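Local atomic coordinates of solute-binding protein (PDB entry 2ZYO), a protein that binds maltodextrins such as maltotetraose, probably also cyclodextrins, and probably delivers them to a membrane sugar transporter. Residues V110-L115 and Y122-A127; A243-G248 and K253-A258. All blocks are in the same frame, centred on the assembly; numbering follows the deposited sequence.

Contact 1: V110-L115 and Y122-A127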
loop_
_atom_site.group_PDB
_atom_site.type_symbol
_atom_site.label_atom_id
_atom_site.label_comp_id
_atom_site.label_asym_id
_atom_site.label_seq_id
_atom_site.Cartn_x
_atom_site.Cartn_y
_atom_site.Cartn_z
ATOM N N VAL A 110 -10.233 -5.305 -6.355
ATOM C CA VAL A 110 -9.266 -4.208 -6.454
ATOM C C VAL A 110 -7.840 -4.683 -6.142
ATOM O O VAL A 110 -6.877 -4.232 -6.769
ATOM C CB VAL A 110 -9.676 -3.001 -5.567
ATOM C CG1 VAL A 110 -8.718 -1.838 -5.748
ATOM C CG2 VAL A 110 -11.093 -2.555 -5.904
ATOM N N ALA A 111 -7.714 -5.610 -5.192
ATOM C CA ALA A 111 -6.420 -6.210 -4.868
ATOM C C ALA A 111 -5.859 -6.996 -6.053
ATOM O O ALA A 111 -4.649 -7.002 -6.290
ATOM C CB ALA A 111 -6.541 -7.106 -3.644
ATOM N N MET A 112 -6.744 -7.652 -6.800
ATOM C CA MET A 112 -6.332 -8.416 -7.975
ATOM C C MET A 112 -5.874 -7.513 -9.115
ATOM O O MET A 112 -4.964 -7.866 -9.861
ATOM C CB MET A 112 -7.447 -9.356 -8.441
ATOM C CG MET A 112 -7.724 -10.517 -7.487
ATOM S SD MET A 112 -6.247 -11.437 -6.989
ATOM C CE MET A 112 -5.802 -12.234 -8.528
ATOM N N LYS A 113 -6.501 -6.344 -9.235
ATOM C CA LYS A 113 -6.083 -5.344 -10.218
ATOM C C LYS A 113 -4.647 -4.891 -9.962
ATOM O O LYS A 113 -3.889 -4.658 -10.902
ATOM C CB LYS A 113 -7.030 -4.144 -10.216
ATOM C CG LYS A 113 -8.413 -4.441 -10.772
ATOM C CD LYS A 113 -9.268 -3.182 -10.831
ATOM C CE LYS A 113 -10.739 -3.510 -11.070
ATOM N NZ LYS A 113 -10.974 -4.243 -12.349
ATOM N N ALA A 114 -4.280 -4.788 -8.685
ATOM C CA ALA A 114 -2.927 -4.397 -8.289
ATOM C C ALA A 114 -1.866 -5.389 -8.762
ATOM O O ALA A 114 -0.713 -5.014 -8.955
ATOM C CB ALA A 114 -2.842 -4.214 -6.783
ATOM N N LEU A 115 -2.263 -6.646 -8.953
ATOM C CA LEU A 115 -1.322 -7.697 -9.347
ATOM C C LEU A 115 -1.407 -8.040 -10.836
ATOM O O LEU A 115 -0.759 -8.977 -11.309
ATOM C CB LEU A 115 -1.509 -8.945 -8.474
ATOM C CG LEU A 115 -1.410 -8.748 -6.955
ATOM C CD1 LEU A 115 -1.476 -10.086 -6.245
ATOM C CD2 LEU A 115 -0.142 -7.987 -6.548
ATOM N N TYR A 122 0.070 -11.583 -12.478
ATOM C CA TYR A 122 1.409 -11.944 -12.005
ATOM C C TYR A 122 1.488 -12.531 -10.599
ATOM O O TYR A 122 2.560 -12.945 -10.155
ATOM C CB TYR A 122 2.368 -10.760 -12.169
ATOM C CG TYR A 122 2.702 -10.545 -13.616
ATOM C CD1 TYR A 122 3.757 -11.233 -14.210
ATOM C CD2 TYR A 122 1.930 -9.696 -14.409
ATOM C CE1 TYR A 122 4.053 -11.062 -15.554
ATOM C CE2 TYR A 122 2.216 -9.519 -15.754
ATOM C CZ TYR A 122 3.277 -10.206 -16.318
ATOM O OH TYR A 122 3.564 -10.033 -17.650
ATOM N N GLY A 123 0.362 -12.591 -9.901
ATOM C CA GLY A 123 0.379 -13.189 -8.575
ATOM C C GLY A 123 -0.945 -13.256 -7.857
ATOM O O GLY A 123 -1.975 -12.818 -8.374
ATOM N N LEU A 124 -0.892 -13.829 -6.658
ATOM C CA LEU A 124 -2.032 -13.910 -5.759
ATOM C C LEU A 124 -1.694 -13.165 -4.469
ATOM O O LEU A 124 -0.549 -13.215 -4.009
ATOM C CB LEU A 124 -2.412 -15.373 -5.492
ATOM C CG LEU A 124 -2.881 -16.185 -6.709
ATOM C CD1 LEU A 124 -3.165 -17.626 -6.312
ATOM C CD2 LEU A 124 -4.101 -15.562 -7.391
ATOM N N PRO A 125 -2.677 -12.446 -3.900
ATOM C CA PRO A 125 -2.370 -11.537 -2.798
ATOM C C PRO A 125 -2.319 -12.181 -1.416
ATOM O O PRO A 125 -3.025 -13.161 -1.151
ATOM C CB PRO A 125 -3.515 -10.530 -2.862
ATOM C CG PRO A 125 -4.672 -11.325 -3.368
ATOM C CD PRO A 125 -4.107 -12.406 -4.263
ATOM N N LYS A 126 -1.486 -11.603 -0.553
ATOM C CA LYS A 126 -1.325 -12.036 0.832
ATOM C C LYS A 126 -1.854 -10.977 1.791
ATOM O O LYS A 126 -2.436 -11.302 2.827
ATOM C CB LYS A 126 0.154 -12.267 1.152
ATOM C CG LYS A 126 0.867 -13.265 0.251
ATOM C CD LYS A 126 2.378 -13.015 0.214
ATOM C CE LYS A 126 3.052 -13.346 1.542
ATOM N NZ LYS A 126 4.537 -13.220 1.439
ATOM N N ALA A 127 -1.631 -9.712 1.440
ATOM C CA ALA A 127 -1.913 -8.597 2.340
ATOM C C ALA A 127 -2.326 -7.341 1.586
ATOM O O ALA A 127 -1.886 -7.111 0.456
ATOM C CB ALA A 127 -0.698 -8.311 3.214
#
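Met112, in the last turn of helix 109-114, and Leu115, just past its end, meet the start of strand 120-136 through their tips. The tight part lies under Leu115, whose CD1 methyl presses on backbone rather than side chain: it sits 3.5 Å from Gly123 O and 3.5 Å from Pro125 N, with the pyrrolidine CB at 4.0 Å. Beside it the Met112 chain, bent at chi2 (-50°) and again at chi3 (-69°), brings SD up to the CD-CG side of the proline ring, 3.6 Å from Pro125 CD, the two side chains crossing at about a right angle. Phe107 adds to this packing, touching both Met112 and Pro125. Beyond the sulfur the packing is looser, for Met112 CE stands 3.9 Å from Leu124 CD2. With an alanine here the sulfur and methyl would be gone, and a gap is likely to open beside Pro125 CD, with Leu124 CD2 losing its neighbour. One polar link closes the turn, Tyr122 N to Leu115 O, at 3.0 Å and with an N-H...O angle of 159°. Gly123 O, by contrast, is buried against these methyls with no polar partner. Away from the strand the helix has a solvent side, where Lys113 is exposed. The whole is a helix followed by a beta hairpin of strands 116-117 and 120-136, which lays the helix end on the mixed sheet of a periplasmic-binding-protein-type fold.

Contact 2: A243-G248 and K253-A258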
loop_
_atom_site.group_PDB
_atom_site.type_symbol
_atom_site.label_atom_id
_atom_site.label_comp_id
_atom_site.label_asym_id
_atom_site.label_seq_id
_atom_site.Cartn_x
_atom_site.Cartn_y
_atom_site.Cartn_z
ATOM N N ALA A 243 -5.526 13.754 18.995
ATOM C CA ALA A 243 -6.790 13.022 18.945
ATOM C C ALA A 243 -6.848 12.032 17.785
ATOM O O ALA A 243 -7.267 10.890 17.967
ATOM C CB ALA A 243 -7.963 13.982 18.886
ATOM N N ALA A 244 -6.424 12.471 16.601
ATOM C CA ALA A 244 -6.493 11.636 15.407
ATOM C C ALA A 244 -5.338 11.890 14.450
ATOM O O ALA A 244 -4.868 13.021 14.309
ATOM C CB ALA A 244 -7.824 11.844 14.691
ATOM N N VAL A 245 -4.878 10.819 13.808
ATOM C CA VAL A 245 -3.920 10.912 12.712
ATOM C C VAL A 245 -4.472 10.190 11.486
ATOM O O VAL A 245 -5.400 9.382 11.598
ATOM C CB VAL A 245 -2.520 10.325 13.082
ATOM C CG1 VAL A 245 -1.929 11.027 14.304
ATOM C CG2 VAL A 245 -2.585 8.813 13.303
ATOM N N ILE A 246 -3.918 10.505 10.318
ATOM C CA ILE A 246 -4.169 9.716 9.120
ATOM C C ILE A 246 -2.895 8.921 8.858
ATOM O O ILE A 246 -1.854 9.489 8.529
ATOM C CB ILE A 246 -4.556 10.587 7.901
ATOM C CG1 ILE A 246 -5.850 11.357 8.187
ATOM C CG2 ILE A 246 -4.710 9.717 6.650
ATOM C CD1 ILE A 246 -6.237 12.359 7.122
ATOM N N ASN A 247 -2.979 7.607 9.040
ATOM C CA ASN A 247 -1.815 6.739 8.912
ATOM C C ASN A 247 -2.244 5.301 8.658
ATOM O O ASN A 247 -3.431 4.984 8.728
ATOM C CB ASN A 247 -0.946 6.829 10.172
ATOM C CG ASN A 247 0.529 6.592 9.891
ATOM O OD1 ASN A 247 0.924 6.267 8.765
ATOM N ND2 ASN A 247 1.356 6.761 10.919
ATOM N N GLY A 248 -1.275 4.442 8.353
ATOM C CA GLY A 248 -1.558 3.052 8.017
ATOM C C GLY A 248 -1.324 2.076 9.153
ATOM O O GLY A 248 -0.879 2.468 10.233
ATOM N N LYS A 253 1.142 -1.207 16.056
ATOM C CA LYS A 253 1.875 -1.900 17.117
ATOM C C LYS A 253 2.708 -0.929 17.955
ATOM O O LYS A 253 2.791 -1.069 19.176
ATOM C CB LYS A 253 2.751 -3.018 16.540
ATOM C CG LYS A 253 1.960 -4.216 16.017
ATOM C CD LYS A 253 2.868 -5.387 15.648
ATOM C CE LYS A 253 3.235 -6.234 16.864
ATOM N NZ LYS A 253 2.078 -7.020 17.376
ATOM N N ASP A 254 3.298 0.063 17.293
ATOM C CA ASP A 254 4.060 1.113 17.965
ATOM C C ASP A 254 3.172 1.994 18.854
ATOM O O ASP A 254 3.554 2.326 19.979
ATOM C CB ASP A 254 4.814 1.963 16.935
ATOM C CG ASP A 254 5.830 2.903 17.568
ATOM O OD1 ASP A 254 6.403 2.562 18.625
ATOM O OD2 ASP A 254 6.063 3.987 16.993
ATOM N N TYR A 255 1.991 2.361 18.351
ATOM C CA TYR A 255 1.044 3.176 19.119
ATOM C C TYR A 255 0.544 2.455 20.369
ATOM O O TYR A 255 0.423 3.060 21.436
ATOM C CB TYR A 255 -0.162 3.591 18.267
ATOM C CG TYR A 255 0.117 4.554 17.129
ATOM C CD1 TYR A 255 1.272 5.342 17.096
ATOM C CD2 TYR A 255 -0.805 4.703 16.097
ATOM C CE1 TYR A 255 1.509 6.229 16.044
ATOM C CE2 TYR A 255 -0.581 5.589 15.048
ATOM C CZ TYR A 255 0.571 6.347 15.028
ATOM O OH TYR A 255 0.778 7.217 13.982
ATOM N N GLN A 256 0.249 1.166 20.220
ATOM C CA GLN A 256 -0.252 0.345 21.322
ATOM C C GLN A 256 0.827 0.082 22.368
ATOM O O GLN A 256 0.542 0.076 23.567
ATOM C CB GLN A 256 -0.822 -0.972 20.797
ATOM C CG GLN A 256 -2.093 -0.801 19.978
ATOM C CD GLN A 256 -2.651 -2.115 19.478
ATOM O OE1 GLN A 256 -1.923 -2.960 18.959
ATOM N NE2 GLN A 256 -3.956 -2.288 19.624
ATOM N N ALA A 257 2.060 -0.123 21.908
ATOM C CA ALA A 257 3.201 -0.286 22.810
ATOM C C ALA A 257 3.418 0.960 23.670
ATOM O O ALA A 257 3.892 0.861 24.803
ATOM C CB ALA A 257 4.461 -0.622 22.024
ATOM N N ALA A 258 3.056 2.122 23.124
ATOM C CA ALA A 258 3.165 3.402 23.826
ATOM C C ALA A 258 2.056 3.618 24.861
ATOM O O ALA A 258 2.131 4.543 25.675
ATOM C CB ALA A 258 3.189 4.550 22.829
#
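Tyr255 reaches from helix 252-257 to strand 242-247 with the far end of its phenol, and the whole direct contact is made there by two side chains of the strand. Val245 presents its CG2 methyl, 3.8 Å from Tyr255 OH and 4.2 Å from Tyr255 CE2, so that the methyl meets the hydroxyl and the adjoining ring carbon. The second partner is the amide of Asn247: its ND2 lies 3.2 Å from Tyr255 OH, with the amide and ring planes 59° apart. Both strand residues point to the same side, as alternate residues of an extended strand do, and the phenol end meets the two together.

The next shell fixes these groups. Tyr255 OH is hydrogen-bonded to Asn234 OD1, and the tyrosine ring meets that of Phe237 with the planes at about 55°; both partners lie on helix 230-238, which therefore packs against strand residue and helix residue alike, since Phe237 also touches Val245. Asn247 has CG anti to the backbone N (chi1 -150°), which carries the amide out toward the tyrosine, and its other end is held as well: Asn247 OD1 accepts a hydrogen bond from Tyr176 OH and a weak one from Gly248 N at 2.9 Å. A further weak bond comes from Trp250 NE1.

Tyr176 and Trp250 belong to the glycan pocket seen in this structure, and the side chain of Asn247 is itself about 6 Å from a bound glucose unit. Asn247 thus stands as a second-shell residue, joining two sugar-pocket side chains to the packing behind them. The arrangement is that of a strand end and its following helix bordering the sugar-binding cleft of a solute-binding protein.

In the fold
Contacts 1 and 2 follow one another along the chain, contact 1 closing before contact 2 opens, and lie on opposite sides of the chain's centre. Their own centres are 26 Å apart and their nearest atoms about 12 Å, so they do not touch. What they share is a sheet: strand 120-136, which supplies residues 122-127 to contact 1, runs antiparallel to strand 242-247, which supplies residues 243-248 to contact 2. One long strand thereby connects the two regions. Contact 2 lies beside the bound sugar, whereas the side chain of Leu115 in contact 1 is about 13 Å from a glucose unit; the shared sheet thus runs from the packing of helix 109-114 to the edge of the sugar pocket.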